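PDB 2O5F: nudix hydrolase DR_0079 from Deinococcus radiodurans, which hydrolyses nucleoside di- and triphosphates to monophosphates with the help of magnesium, with a marked preference for CDP and CTP. Local coordinates for residues R8-N13 / V19-R24; A39-R42 / L48-P51; A81-A86 / V92-L97; A103-F108 / S114-Y119; F108-S113 / V163-R168. All coordinates share one frame; numbering follows the deposited sequence.

Interaction 1 of 5, residues R8-N13 / V19-R24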
# COMPACT_ATOMS: atom_id res chain seq x y z
N ARG A 8 -4.13 13.13 -11.96
CA ARG A 8 -2.93 13.12 -12.80
C ARG A 8 -1.78 12.45 -12.04
O ARG A 8 -1.57 12.71 -10.86
CB ARG A 8 -2.54 14.54 -13.19
CG ARG A 8 -1.48 14.61 -14.28
CD ARG A 8 -1.50 15.96 -14.97
NE ARG A 8 -2.82 16.23 -15.55
CZ ARG A 8 -3.12 17.32 -16.24
NH1 ARG A 8 -2.20 18.25 -16.45
NH2 ARG A 8 -4.35 17.48 -16.73
N LEU A 9 -1.03 11.60 -12.73
CA LEU A 9 0.08 10.88 -12.13
C LEU A 9 1.39 11.19 -12.84
O LEU A 9 1.40 11.55 -14.03
CB LEU A 9 -0.17 9.37 -12.20
CG LEU A 9 -1.54 8.88 -11.74
CD1 LEU A 9 -1.67 7.39 -11.97
CD2 LEU A 9 -1.73 9.24 -10.28
N ASP A 10 2.50 11.06 -12.12
CA ASP A 10 3.82 11.29 -12.70
C ASP A 10 4.26 10.00 -13.40
O ASP A 10 3.98 8.91 -12.92
CB ASP A 10 4.84 11.64 -11.61
CG ASP A 10 4.84 13.12 -11.24
OD1 ASP A 10 5.26 13.45 -10.11
OD2 ASP A 10 4.44 13.95 -12.09
N LEU A 11 4.91 10.14 -14.55
CA LEU A 11 5.42 9.00 -15.29
C LEU A 11 6.89 8.89 -14.88
O LEU A 11 7.59 9.90 -14.79
CB LEU A 11 5.33 9.22 -16.80
CG LEU A 11 3.95 9.10 -17.47
CD1 LEU A 11 4.03 9.63 -18.90
CD2 LEU A 11 3.49 7.64 -17.46
N VAL A 12 7.36 7.68 -14.62
CA VAL A 12 8.75 7.48 -14.20
C VAL A 12 9.43 6.41 -15.04
O VAL A 12 8.77 5.53 -15.61
CB VAL A 12 8.83 7.08 -12.70
CG1 VAL A 12 8.25 8.18 -11.84
CG2 VAL A 12 8.09 5.77 -12.46
N ASN A 13 10.76 6.51 -15.14
CA ASN A 13 11.56 5.54 -15.89
C ASN A 13 12.06 4.43 -14.97
O ASN A 13 11.67 4.36 -13.81
CB ASN A 13 12.76 6.23 -16.57
CG ASN A 13 13.72 6.87 -15.58
OD1 ASN A 13 13.82 6.47 -14.42
ND2 ASN A 13 14.46 7.87 -16.04
N VAL A 19 9.59 11.47 -15.93
CA VAL A 19 9.79 11.77 -17.35
C VAL A 19 8.53 12.29 -18.04
O VAL A 19 8.50 12.41 -19.27
CB VAL A 19 10.28 10.52 -18.12
CG1 VAL A 19 11.63 10.07 -17.58
CG2 VAL A 19 9.25 9.40 -17.98
N GLY A 20 7.50 12.59 -17.26
CA GLY A 20 6.26 13.09 -17.84
C GLY A 20 5.08 12.86 -16.90
O GLY A 20 5.29 12.52 -15.74
N GLN A 21 3.87 13.05 -17.40
CA GLN A 21 2.65 12.85 -16.61
C GLN A 21 1.59 12.12 -17.42
O GLN A 21 1.65 12.07 -18.65
CB GLN A 21 2.06 14.19 -16.15
CG GLN A 21 2.75 14.86 -14.97
CD GLN A 21 4.08 15.47 -15.34
OE1 GLN A 21 4.22 16.10 -16.40
NE2 GLN A 21 5.07 15.32 -14.46
N ILE A 22 0.60 11.57 -16.72
CA ILE A 22 -0.47 10.85 -17.39
C ILE A 22 -1.71 10.85 -16.51
O ILE A 22 -1.62 10.87 -15.28
CB ILE A 22 -0.05 9.39 -17.70
CG1 ILE A 22 -1.13 8.70 -18.53
CG2 ILE A 22 0.18 8.62 -16.40
CD1 ILE A 22 -0.73 7.32 -19.00
N LEU A 23 -2.88 10.86 -17.15
CA LEU A 23 -4.13 10.83 -16.42
C LEU A 23 -4.37 9.42 -15.92
O LEU A 23 -4.13 8.44 -16.63
CB LEU A 23 -5.29 11.26 -17.33
CG LEU A 23 -5.33 12.74 -17.72
CD1 LEU A 23 -6.40 12.96 -18.78
CD2 LEU A 23 -5.60 13.59 -16.49
N ARG A 24 -4.83 9.33 -14.68
CA ARG A 24 -5.12 8.06 -14.02
C ARG A 24 -6.07 7.18 -14.83
O ARG A 24 -5.96 5.95 -14.81
CB ARG A 24 -5.74 8.35 -12.65
CG ARG A 24 -6.36 7.15 -11.96
CD ARG A 24 -5.31 6.20 -11.43
NE ARG A 24 -5.90 5.05 -10.76
CZ ARG A 24 -6.52 4.05 -11.38
NH1 ARG A 24 -6.63 4.06 -12.71
NH2 ARG A 24 -7.03 3.04 -10.68
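Leu-9 and Ile-22 form a hydrogen-bonded pair where strands 8-12 and 19-23 run antiparallel, their short axes 145° apart and 4.2 Å from each other at closest approach. Leu-9 N gives its hydrogen to Ile-22 O at 2.7 Å, and Ile-22 N answers to Leu-9 O. Toward the turn, Leu-11 N bonds to Gly-20 O and Val-19 N to Leu-11 O.

On the face that carries Leu-9, Leu-11 and Ile-22, branched aliphatic side chains do the packing. CD2 of Leu-11 reaches CG2 of Ile-22 at 3.6 Å, the two side chains crossing at about a right angle. The other methyl, Leu-11 CD1, lies 3.4 Å from Gln-21 O. Gly-20 suits this place twice over: it leaves room beneath Leu-11, and its backbone angles would bring any side chain too close to the carbonyl oxygen before it.

The Arg-8, Asp-10 and Gln-21 face is polar. Gln-21, its chain bent at CB-CG (chi2 74°), runs alongside Asp-10 and sends NE2 to Asp-10 OD2 at 2.8 Å. The bond is almost straight and lies in the amide plane, but meets the oxygen on its anti side, out of the carboxylate plane. Ser-74 and Gly-75 supply further hydrogen bonds to this buried carboxylate, so a short acidic side chain fits well here. Arg-8 lays its aliphatic CG against Gln-21 CB at 4.0 Å, while Leu-23 CD2 touches the guanidinium edge. The whole is a two-stranded antiparallel beta hairpin, tied through Asp-10 to Ser-74 and Gly-75 of the Nudix box.

Interaction 2 of 5, residues A39-R42 / L48-P51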
# COMPACT_ATOMS: atom_id res chain seq x y z
N ALA A 39 1.48 0.58 2.80
CA ALA A 39 1.91 0.57 4.19
C ALA A 39 1.17 -0.49 4.97
O ALA A 39 0.05 -0.87 4.62
CB ALA A 39 1.70 1.94 4.83
N PHE A 40 1.82 -0.97 6.02
CA PHE A 40 1.27 -1.96 6.90
C PHE A 40 1.24 -1.37 8.29
O PHE A 40 2.20 -0.73 8.72
CB PHE A 40 2.14 -3.22 6.91
CG PHE A 40 2.04 -4.04 5.66
CD1 PHE A 40 0.88 -4.75 5.39
CD2 PHE A 40 3.10 -4.12 4.77
CE1 PHE A 40 0.77 -5.54 4.23
CE2 PHE A 40 3.01 -4.90 3.61
CZ PHE A 40 1.84 -5.61 3.34
N LEU A 41 0.13 -1.58 8.98
CA LEU A 41 -0.03 -1.12 10.35
C LEU A 41 0.25 -2.38 11.18
O LEU A 41 -0.47 -3.37 11.07
CB LEU A 41 -1.47 -0.66 10.58
CG LEU A 41 -1.85 -0.23 12.00
CD1 LEU A 41 -1.11 1.06 12.36
CD2 LEU A 41 -3.35 -0.01 12.09
N ARG A 42 1.31 -2.35 11.99
CA ARG A 42 1.64 -3.52 12.80
C ARG A 42 1.58 -3.21 14.29
O ARG A 42 2.10 -2.19 14.75
CB ARG A 42 3.03 -4.06 12.45
CG ARG A 42 3.39 -5.34 13.19
CD ARG A 42 4.82 -5.79 12.92
NE ARG A 42 5.77 -4.74 13.28
CZ ARG A 42 7.09 -4.88 13.24
NH1 ARG A 42 7.63 -6.04 12.87
NH2 ARG A 42 7.88 -3.87 13.58
N LEU A 48 -0.62 -7.65 11.51
CA LEU A 48 -0.83 -6.54 10.59
C LEU A 48 -2.33 -6.31 10.47
O LEU A 48 -3.10 -7.27 10.41
CB LEU A 48 -0.24 -6.88 9.22
CG LEU A 48 1.21 -7.40 9.17
CD1 LEU A 48 1.56 -7.77 7.73
CD2 LEU A 48 2.18 -6.33 9.69
N TRP A 49 -2.78 -5.05 10.44
CA TRP A 49 -4.21 -4.82 10.31
C TRP A 49 -4.53 -4.88 8.83
O TRP A 49 -4.13 -4.00 8.05
CB TRP A 49 -4.62 -3.46 10.87
CG TRP A 49 -6.12 -3.31 10.99
CD1 TRP A 49 -6.93 -3.87 11.93
CD2 TRP A 49 -6.98 -2.57 10.10
NE1 TRP A 49 -8.25 -3.53 11.69
CE2 TRP A 49 -8.31 -2.74 10.57
CE3 TRP A 49 -6.76 -1.80 8.96
CZ2 TRP A 49 -9.41 -2.16 9.93
CZ3 TRP A 49 -7.86 -1.21 8.32
CH2 TRP A 49 -9.17 -1.40 8.82
N ILE A 50 -5.26 -5.91 8.44
CA ILE A 50 -5.58 -6.12 7.03
C ILE A 50 -7.03 -5.82 6.72
O ILE A 50 -7.93 -6.53 7.17
CB ILE A 50 -5.25 -7.58 6.63
CG1 ILE A 50 -3.77 -7.88 6.91
CG2 ILE A 50 -5.56 -7.79 5.16
CD1 ILE A 50 -2.80 -6.95 6.16
N PRO A 51 -7.28 -4.76 5.93
CA PRO A 51 -8.66 -4.44 5.61
C PRO A 51 -9.18 -5.27 4.45
O PRO A 51 -8.43 -5.98 3.79
CB PRO A 51 -8.59 -2.96 5.26
CG PRO A 51 -7.25 -2.82 4.61
CD PRO A 51 -6.35 -3.70 5.48
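With CG beside its own backbone N (chi1 -51°), Leu-48 spreads its two methyls over strand 39-42, while Phe-40, turned in the same sense (chi1 -74°), swings its ring to meet one of them. Both strands belong to the alpha plus beta Nudix fold, and they diverge widely: their short axes lie 124° apart, and a single bridge joins the backbones, near Arg-42 and Leu-48. Leu-48 CD1 approaches Phe-40 CD1 at 3.9 Å, and CD2 rests on the aliphatic start of Arg-42, whose charged end continues to a salt bridge with Glu-120. A branched leucine can thus serve two neighbours, Phe-40 and Arg-42, that lie two positions apart on the facing strand. Farther along, Ile-50 CD1 comes near the plane of the Phe-40 ring, at its edge. Phe-40 is large enough to reach helix 159-166 as well, meeting Leu-159, Leu-162 and Val-163. Across the strand, Leu-41 CD2 packs on Trp-49 CB at 3.9 Å; the indole beyond packs edge-to-face with Trp-139. The hydrogen bond between the segments runs from Trp-49 N to Leu-41 O, 2.9 Å long and nearly along the C=O axis.

Interaction 3 of 5, residues A81-A86 / V92-L97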
# COMPACT_ATOMS: atom_id res chain seq x y z
N ALA A 81 2.14 11.29 -0.26
CA ALA A 81 1.07 10.40 -0.71
C ALA A 81 0.66 9.49 0.45
O ALA A 81 -0.52 9.20 0.65
CB ALA A 81 1.53 9.57 -1.89
N PHE A 82 1.65 9.06 1.22
CA PHE A 82 1.43 8.19 2.36
C PHE A 82 0.56 8.92 3.38
O PHE A 82 -0.47 8.39 3.81
CB PHE A 82 2.79 7.80 2.97
CG PHE A 82 2.70 6.99 4.24
CD1 PHE A 82 1.68 6.07 4.43
CD2 PHE A 82 3.67 7.14 5.23
CE1 PHE A 82 1.62 5.31 5.60
CE2 PHE A 82 3.62 6.38 6.39
CZ PHE A 82 2.59 5.46 6.58
N ARG A 83 0.95 10.13 3.74
CA ARG A 83 0.17 10.90 4.71
C ARG A 83 -1.26 11.10 4.24
O ARG A 83 -2.21 11.01 5.02
CB ARG A 83 0.82 12.27 4.97
CG ARG A 83 0.06 13.08 6.01
CD ARG A 83 0.75 14.39 6.33
NE ARG A 83 2.03 14.20 7.02
CZ ARG A 83 3.21 14.21 6.41
NH1 ARG A 83 3.29 14.40 5.10
NH2 ARG A 83 4.32 14.04 7.12
N ARG A 84 -1.42 11.35 2.94
CA ARG A 84 -2.75 11.57 2.37
C ARG A 84 -3.62 10.32 2.40
O ARG A 84 -4.77 10.37 2.83
CB ARG A 84 -2.60 12.08 0.93
CG ARG A 84 -3.92 12.24 0.17
CD ARG A 84 -3.70 12.84 -1.22
NE ARG A 84 -2.73 12.10 -2.04
CZ ARG A 84 -2.93 10.88 -2.53
NH1 ARG A 84 -4.07 10.25 -2.31
NH2 ARG A 84 -2.00 10.31 -3.28
N GLU A 85 -3.09 9.19 1.94
CA GLU A 85 -3.86 7.94 1.92
C GLU A 85 -4.19 7.44 3.33
O GLU A 85 -5.27 6.92 3.57
CB GLU A 85 -3.11 6.86 1.15
CG GLU A 85 -2.92 7.13 -0.34
CD GLU A 85 -4.19 6.93 -1.16
OE1 GLU A 85 -4.15 7.15 -2.39
OE2 GLU A 85 -5.23 6.55 -0.58
N ALA A 86 -3.24 7.58 4.25
CA ALA A 86 -3.46 7.14 5.62
C ALA A 86 -4.62 7.89 6.25
O ALA A 86 -5.44 7.31 6.96
CB ALA A 86 -2.20 7.33 6.46
N VAL A 92 -6.02 8.23 9.94
CA VAL A 92 -4.83 8.24 10.77
C VAL A 92 -3.87 9.35 10.36
O VAL A 92 -3.65 9.58 9.17
CB VAL A 92 -4.08 6.89 10.69
CG1 VAL A 92 -2.77 6.97 11.45
CG2 VAL A 92 -4.96 5.78 11.28
N GLU A 93 -3.31 10.02 11.35
CA GLU A 93 -2.34 11.08 11.15
C GLU A 93 -0.99 10.40 11.38
O GLU A 93 -0.63 10.13 12.53
CB GLU A 93 -2.54 12.19 12.18
CG GLU A 93 -3.98 12.65 12.36
CD GLU A 93 -4.42 13.65 11.31
OE1 GLU A 93 -4.47 13.30 10.11
OE2 GLU A 93 -4.70 14.81 11.68
N ILE A 94 -0.24 10.12 10.32
CA ILE A 94 1.04 9.45 10.48
C ILE A 94 1.98 10.20 11.41
O ILE A 94 2.81 9.59 12.09
CB ILE A 94 1.75 9.21 9.11
CG1 ILE A 94 2.12 10.55 8.46
CG2 ILE A 94 0.84 8.41 8.18
CD1 ILE A 94 2.91 10.39 7.17
N ASP A 95 1.85 11.52 11.44
CA ASP A 95 2.71 12.34 12.29
C ASP A 95 2.39 12.11 13.77
O ASP A 95 3.19 12.42 14.64
CB ASP A 95 2.53 13.82 11.94
CG ASP A 95 2.85 14.10 10.48
OD1 ASP A 95 3.95 13.71 10.02
OD2 ASP A 95 2.01 14.72 9.79
N ALA A 96 1.21 11.54 14.04
CA ALA A 96 0.79 11.27 15.41
C ALA A 96 1.21 9.88 15.87
O ALA A 96 1.00 9.51 17.03
CB ALA A 96 -0.72 11.42 15.53
N LEU A 97 1.80 9.11 14.97
CA LEU A 97 2.23 7.76 15.31
C LEU A 97 3.66 7.52 14.86
O LEU A 97 4.27 8.36 14.19
CB LEU A 97 1.31 6.73 14.66
CG LEU A 97 -0.20 6.87 14.90
CD1 LEU A 97 -0.91 5.72 14.22
CD2 LEU A 97 -0.50 6.88 16.39
O HOH W 1 -1.89 10.87 7.70
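Ile-94 is the hydrophobic centre of the contact, set between Phe-82, Arg-83 and Ala-86 of the helix. Its CG2 lies over one face of the Phe-82 ring, 4.0 Å from the centroid and 19° off the normal, a CH-pi contact. The same methyl touches Ala-86 CB at 3.7 Å, where a small side chain lets the loop come close. CD1 takes another direction, against Arg-83 CB at 3.6 Å and over one face of the guanidinium. With CG1 placed between the backbone N and the carbonyl carbon (chi1 65°), the beta-branched side chain can touch all three residues at once.

Outside this apolar cluster, Arg-83 grips Asp-95 side-on, one nitrogen to each oxygen: NE to OD2 at 2.8 Å and NH2 to OD1 at 2.9 Å. Guanidinium and carboxylate are nearly coplanar, and OD1 is met on its syn lone pair. The arginine is suited to both tasks, its aliphatic stem covering Ile-94 while its head pairs with the acid. Glu-79 binds the same NH2, so acids on the helix and on the loop share the charge and fix its rotation.

A water ties the backbones together, donating to Arg-83 O and Val-92 O and accepting from Ile-94 N. Nearby, Val-92 N bonds to Ala-86 O at 3.2 Å.

Farther out, Tyr-119 stacks on Phe-82 and Trp-99 meets it edge-to-face. The loop thus packs on the helix of the Nudix box, which carries on a different side Glu-85, inferred to bind magnesium with Glu-89.

Interaction 4 of 5, residues A103-F108 / S114-Y119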
# COMPACT_ATOMS: atom_id res chain seq x y z
N ALA A 103 10.68 -0.49 2.93
CA ALA A 103 11.42 -0.88 1.75
C ALA A 103 10.95 -0.12 0.52
O ALA A 103 9.93 0.56 0.55
CB ALA A 103 11.26 -2.38 1.51
N SER A 104 11.73 -0.23 -0.55
CA SER A 104 11.42 0.41 -1.83
C SER A 104 11.58 -0.67 -2.90
O SER A 104 12.51 -1.47 -2.84
CB SER A 104 12.40 1.56 -2.09
OG SER A 104 12.20 2.61 -1.16
N PHE A 105 10.67 -0.70 -3.87
CA PHE A 105 10.74 -1.70 -4.93
C PHE A 105 10.52 -1.17 -6.33
O PHE A 105 9.81 -0.18 -6.52
CB PHE A 105 9.69 -2.79 -4.69
CG PHE A 105 9.85 -3.54 -3.41
CD1 PHE A 105 10.95 -4.38 -3.20
CD2 PHE A 105 8.90 -3.41 -2.40
CE1 PHE A 105 11.09 -5.08 -2.01
CE2 PHE A 105 9.03 -4.11 -1.20
CZ PHE A 105 10.12 -4.95 -1.00
N SER A 106 11.12 -1.85 -7.30
CA SER A 106 10.97 -1.52 -8.71
C SER A 106 10.14 -2.63 -9.36
O SER A 106 10.28 -3.81 -9.03
CB SER A 106 12.34 -1.45 -9.41
OG SER A 106 12.19 -1.70 -10.80
N PRO A 107 9.25 -2.25 -10.29
CA PRO A 107 8.36 -3.16 -11.03
C PRO A 107 9.14 -4.10 -11.96
O PRO A 107 8.61 -5.12 -12.41
CB PRO A 107 7.48 -2.22 -11.85
CG PRO A 107 7.62 -0.90 -11.19
CD PRO A 107 9.02 -0.85 -10.70
N PHE A 108 10.38 -3.74 -12.28
CA PHE A 108 11.18 -4.57 -13.17
C PHE A 108 12.13 -5.50 -12.43
O PHE A 108 12.71 -6.40 -13.03
CB PHE A 108 11.99 -3.71 -14.14
CG PHE A 108 11.14 -2.74 -14.91
CD1 PHE A 108 10.95 -1.46 -14.44
CD2 PHE A 108 10.51 -3.13 -16.08
CE1 PHE A 108 10.12 -0.56 -15.12
CE2 PHE A 108 9.68 -2.24 -16.77
CZ PHE A 108 9.48 -0.96 -16.28
N SER A 114 4.00 -1.54 -9.56
CA SER A 114 4.55 -0.20 -9.78
C SER A 114 5.76 0.08 -8.91
O SER A 114 6.12 -0.72 -8.05
CB SER A 114 3.51 0.87 -9.44
OG SER A 114 2.27 0.62 -10.05
N PHE A 115 6.37 1.24 -9.13
CA PHE A 115 7.48 1.67 -8.31
C PHE A 115 6.81 2.00 -6.99
O PHE A 115 5.68 2.50 -6.97
CB PHE A 115 8.14 2.90 -8.92
CG PHE A 115 9.16 2.56 -9.96
CD1 PHE A 115 10.44 2.19 -9.58
CD2 PHE A 115 8.84 2.58 -11.31
CE1 PHE A 115 11.39 1.83 -10.53
CE2 PHE A 115 9.78 2.22 -12.27
CZ PHE A 115 11.07 1.84 -11.87
N MET A 116 7.47 1.72 -5.88
CA MET A 116 6.83 1.99 -4.62
C MET A 116 7.72 2.06 -3.41
O MET A 116 8.84 1.55 -3.40
CB MET A 116 5.78 0.92 -4.35
CG MET A 116 6.35 -0.49 -4.26
SD MET A 116 5.09 -1.72 -3.84
CE MET A 116 4.23 -1.93 -5.39
N CYS A 117 7.20 2.73 -2.40
CA CYS A 117 7.86 2.81 -1.13
C CYS A 117 6.83 2.15 -0.23
O CYS A 117 5.63 2.45 -0.33
CB CYS A 117 8.09 4.25 -0.68
SG CYS A 117 9.04 4.32 0.85
N VAL A 118 7.30 1.24 0.61
CA VAL A 118 6.44 0.53 1.55
C VAL A 118 6.84 1.04 2.93
O VAL A 118 8.02 1.14 3.25
CB VAL A 118 6.68 -1.00 1.48
CG1 VAL A 118 5.62 -1.74 2.30
CG2 VAL A 118 6.65 -1.47 0.04
N TYR A 119 5.84 1.38 3.73
CA TYR A 119 6.06 1.91 5.07
C TYR A 119 5.47 0.99 6.12
O TYR A 119 4.63 0.15 5.82
CB TYR A 119 5.38 3.27 5.21
CG TYR A 119 5.85 4.30 4.23
CD1 TYR A 119 7.01 5.04 4.48
CD2 TYR A 119 5.15 4.55 3.05
CE1 TYR A 119 7.45 6.00 3.58
CE2 TYR A 119 5.58 5.50 2.15
CZ TYR A 119 6.73 6.23 2.42
OH TYR A 119 7.15 7.19 1.52
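Phe-115 offers one face of its ring to Pro-107, whose CD stands over the centre, 3.2 Å from the centroid and 2° off the normal, in a CH-pi contact; the spacing is unusually short and its exact value doubtful. From the other side Val-12 CG2 comes to Phe-115 CD2, nearer the rim. Proline is apt here because its ring carbons are rigidly held and CD, next to the nitrogen, is a slightly polarised CH donor. Ser-106 CB comes up to Phe-115 CE1 at 3.6 Å. Phe-108 also reaches this ring, its CE1 lying 4.0 Å from Phe-115 CE2, which sits near the plane of the Phe-108 ring at its edge. On the other side of the hairpin, the Phe-105 ring receives two aliphatic groups at its edge: Val-118 CG2, 3.8 Å from CE2, and Met-116 CG.

The strands themselves, 103-105 and 115-119, run antiparallel, with an angle of 164° between their directions. Ala-103 and Val-118 exchange a pair of backbone hydrogen bonds, the shorter from Val-118 N to Ala-103 O at 2.7 Å. Phe-105 and Met-116 exchange another. Ser-104 and Cys-117, small residues, form the non-hydrogen-bonded pair between them. Beyond the strand, Ser-106 turns its OG anti to its own nitrogen (chi1 155°) and accepts from Phe-108 N at 3.1 Å, an ST turn.

Strand 98-105 is an edge strand of the mixed sheet, while 115-122 has strand 35-42 at its other side. Helix 159-166 covers the face of Phe-105, Met-116 and Val-118 through Leu-162; Tyr-78 of helix 78-90 packs on Phe-115 and Cys-117.

Interaction 5 of 5, residues F108-S113 / V163-R168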
# COMPACT_ATOMS: atom_id res chain seq x y z
N PHE A 108 10.38 -3.74 -12.28
CA PHE A 108 11.18 -4.57 -13.17
C PHE A 108 12.13 -5.50 -12.43
O PHE A 108 12.71 -6.40 -13.03
CB PHE A 108 11.99 -3.71 -14.14
CG PHE A 108 11.14 -2.74 -14.91
CD1 PHE A 108 10.95 -1.46 -14.44
CD2 PHE A 108 10.51 -3.13 -16.08
CE1 PHE A 108 10.12 -0.56 -15.12
CE2 PHE A 108 9.68 -2.24 -16.77
CZ PHE A 108 9.48 -0.96 -16.28
N GLN A 109 12.28 -5.29 -11.12
CA GLN A 109 13.17 -6.14 -10.33
C GLN A 109 12.41 -7.12 -9.45
O GLN A 109 13.01 -7.93 -8.75
CB GLN A 109 14.06 -5.28 -9.45
CG GLN A 109 15.00 -4.37 -10.21
CD GLN A 109 15.95 -3.66 -9.27
OE1 GLN A 109 15.53 -2.98 -8.35
NE2 GLN A 109 17.25 -3.83 -9.51
N THR A 110 11.08 -7.03 -9.50
CA THR A 110 10.19 -7.87 -8.72
C THR A 110 8.94 -8.11 -9.55
O THR A 110 8.88 -7.71 -10.72
CB THR A 110 9.72 -7.15 -7.44
OG1 THR A 110 8.98 -5.98 -7.80
CG2 THR A 110 10.91 -6.75 -6.58
N THR A 111 7.93 -8.75 -8.97
CA THR A 111 6.69 -8.94 -9.71
C THR A 111 5.63 -7.98 -9.17
O THR A 111 4.43 -8.22 -9.32
CB THR A 111 6.16 -10.41 -9.66
OG1 THR A 111 6.37 -10.97 -8.35
CG2 THR A 111 6.85 -11.25 -10.71
N LEU A 112 6.08 -6.90 -8.54
CA LEU A 112 5.17 -5.89 -8.01
C LEU A 112 4.75 -5.01 -9.19
O LEU A 112 5.52 -4.82 -10.14
CB LEU A 112 5.84 -5.07 -6.90
CG LEU A 112 6.15 -5.87 -5.63
CD1 LEU A 112 7.04 -5.04 -4.71
CD2 LEU A 112 4.85 -6.26 -4.91
N SER A 113 3.54 -4.47 -9.11
CA SER A 113 2.94 -3.66 -10.17
C SER A 113 3.54 -2.29 -10.55
O SER A 113 3.56 -1.94 -11.73
CB SER A 113 1.46 -3.45 -9.85
OG SER A 113 1.32 -2.82 -8.59
N VAL A 163 4.13 -8.85 1.59
CA VAL A 163 4.27 -9.45 2.91
C VAL A 163 5.51 -10.33 2.96
O VAL A 163 6.28 -10.27 3.93
CB VAL A 163 3.03 -10.30 3.27
CG1 VAL A 163 3.29 -11.11 4.54
CG2 VAL A 163 1.83 -9.39 3.47
N ARG A 164 5.72 -11.14 1.93
CA ARG A 164 6.88 -12.01 1.89
C ARG A 164 8.19 -11.23 1.77
O ARG A 164 9.17 -11.54 2.45
CB ARG A 164 6.77 -13.01 0.73
CG ARG A 164 5.74 -14.10 0.96
CD ARG A 164 5.92 -15.26 -0.01
NE ARG A 164 5.24 -16.46 0.46
CZ ARG A 164 3.97 -16.75 0.19
NH1 ARG A 164 3.24 -15.94 -0.57
NH2 ARG A 164 3.43 -17.85 0.68
N ARG A 165 8.22 -10.20 0.93
CA ARG A 165 9.45 -9.43 0.77
C ARG A 165 9.76 -8.53 1.96
O ARG A 165 10.92 -8.31 2.29
CB ARG A 165 9.40 -8.58 -0.51
CG ARG A 165 9.55 -9.37 -1.79
CD ARG A 165 9.41 -8.46 -3.00
NE ARG A 165 9.58 -9.17 -4.27
CZ ARG A 165 10.75 -9.58 -4.76
NH1 ARG A 165 11.87 -9.34 -4.09
NH2 ARG A 165 10.80 -10.21 -5.92
N CYS A 166 8.72 -8.01 2.61
CA CYS A 166 8.94 -7.12 3.75
C CYS A 166 9.07 -7.82 5.10
O CYS A 166 9.73 -7.29 6.00
CB CYS A 166 7.81 -6.08 3.83
SG CYS A 166 7.76 -4.94 2.42
N TYR A 167 8.44 -8.98 5.24
CA TYR A 167 8.52 -9.72 6.49
C TYR A 167 9.00 -11.15 6.26
O TYR A 167 8.21 -12.05 5.99
CB TYR A 167 7.15 -9.75 7.19
CG TYR A 167 6.60 -8.38 7.54
CD1 TYR A 167 5.72 -7.71 6.68
CD2 TYR A 167 6.98 -7.74 8.72
CE1 TYR A 167 5.25 -6.43 6.99
CE2 TYR A 167 6.51 -6.46 9.04
CZ TYR A 167 5.65 -5.81 8.17
OH TYR A 167 5.21 -4.55 8.47
N ARG A 168 10.31 -11.36 6.37
CA ARG A 168 10.90 -12.68 6.18
C ARG A 168 10.48 -13.27 4.84
O ARG A 168 9.57 -14.12 4.83
CB ARG A 168 10.47 -13.61 7.32
CG ARG A 168 11.29 -14.89 7.43
CD ARG A 168 12.67 -14.64 8.02
NE ARG A 168 13.50 -13.80 7.16
CZ ARG A 168 13.94 -14.15 5.95
NH1 ARG A 168 13.62 -15.34 5.45
NH2 ARG A 168 14.70 -13.32 5.25
O HOH W 2 13.59 -9.67 -6.94
O HOH W 3 9.06 -11.71 -7.89
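Thr-110 and Arg-165 make the close part of this contact: CG2 of the threonine sits over the centre of the guanidinium, 3.4 Å from Arg-165 CZ. A methyl suits this place because the flat face of a guanidinium has no hydrogen to donate and is covered well by an apolar group, while the N-H bonds point outward round the rim. Arg-165 arrives from the helix with its chain extended from CG to NE (chi2 177°, chi3 179°), long enough to bridge from the helix to the loop. The hydroxyl of Thr-110 is turned to its own loop, where OG1 accepts from Leu-112 N at 3.1 Å in an ST turn and also pairs with Ser-106 O. One beta-branched residue thus shapes the loop with its oxygen and covers the arginine with its carbon.

The whole contact buries only 132 Å² and lies at the surface; away from Thr-110 it is looser, with water in place of direct hydrogen bonds. Arg-165 NH2 gives to two waters. One of them donates to Gln-109 O at 2.6 Å; the other, in the guanidinium plane, donates to Thr-111 OG1 at 2.8 Å. Glu-161, one helical turn earlier, forms a salt bridge with Arg-165 NE and a hydrogen bond with Thr-111 OG1, so the two residues joined by that water share an acid.

Across the two segments, the arginine's charge is met through solvent and its flat face by a methyl, while its direct ionic partner belongs to its own helix, which would be expected to hold the guanidinium with its face toward Thr-110.

Overall arrangement
From the N terminus, interaction 1 closes a short hairpin turn, interaction 2 the connection from strand 35-42 to strand 48-52, and interaction 3 the end of helix 78-90 and its following loop. These three lie in series, and interaction 4 follows them. Interaction 4 closes the hairpin of strands 98-105 and 115-122, whose loop holds 108-113; interaction 5 crosses it, sharing Phe-108 and reaching some fifty residues on to helix 159-166. Val-12 and Asn-13 of interaction 1 pack on Phe-115 of interaction 4. Ala-39 and Phe-82 join interactions 2 and 3, while Tyr-119 of interaction 4 meets both. Phe-40 and Leu-48 touch Tyr-167, linking interaction 2 to interaction 5 just past the end of the C-terminal helix.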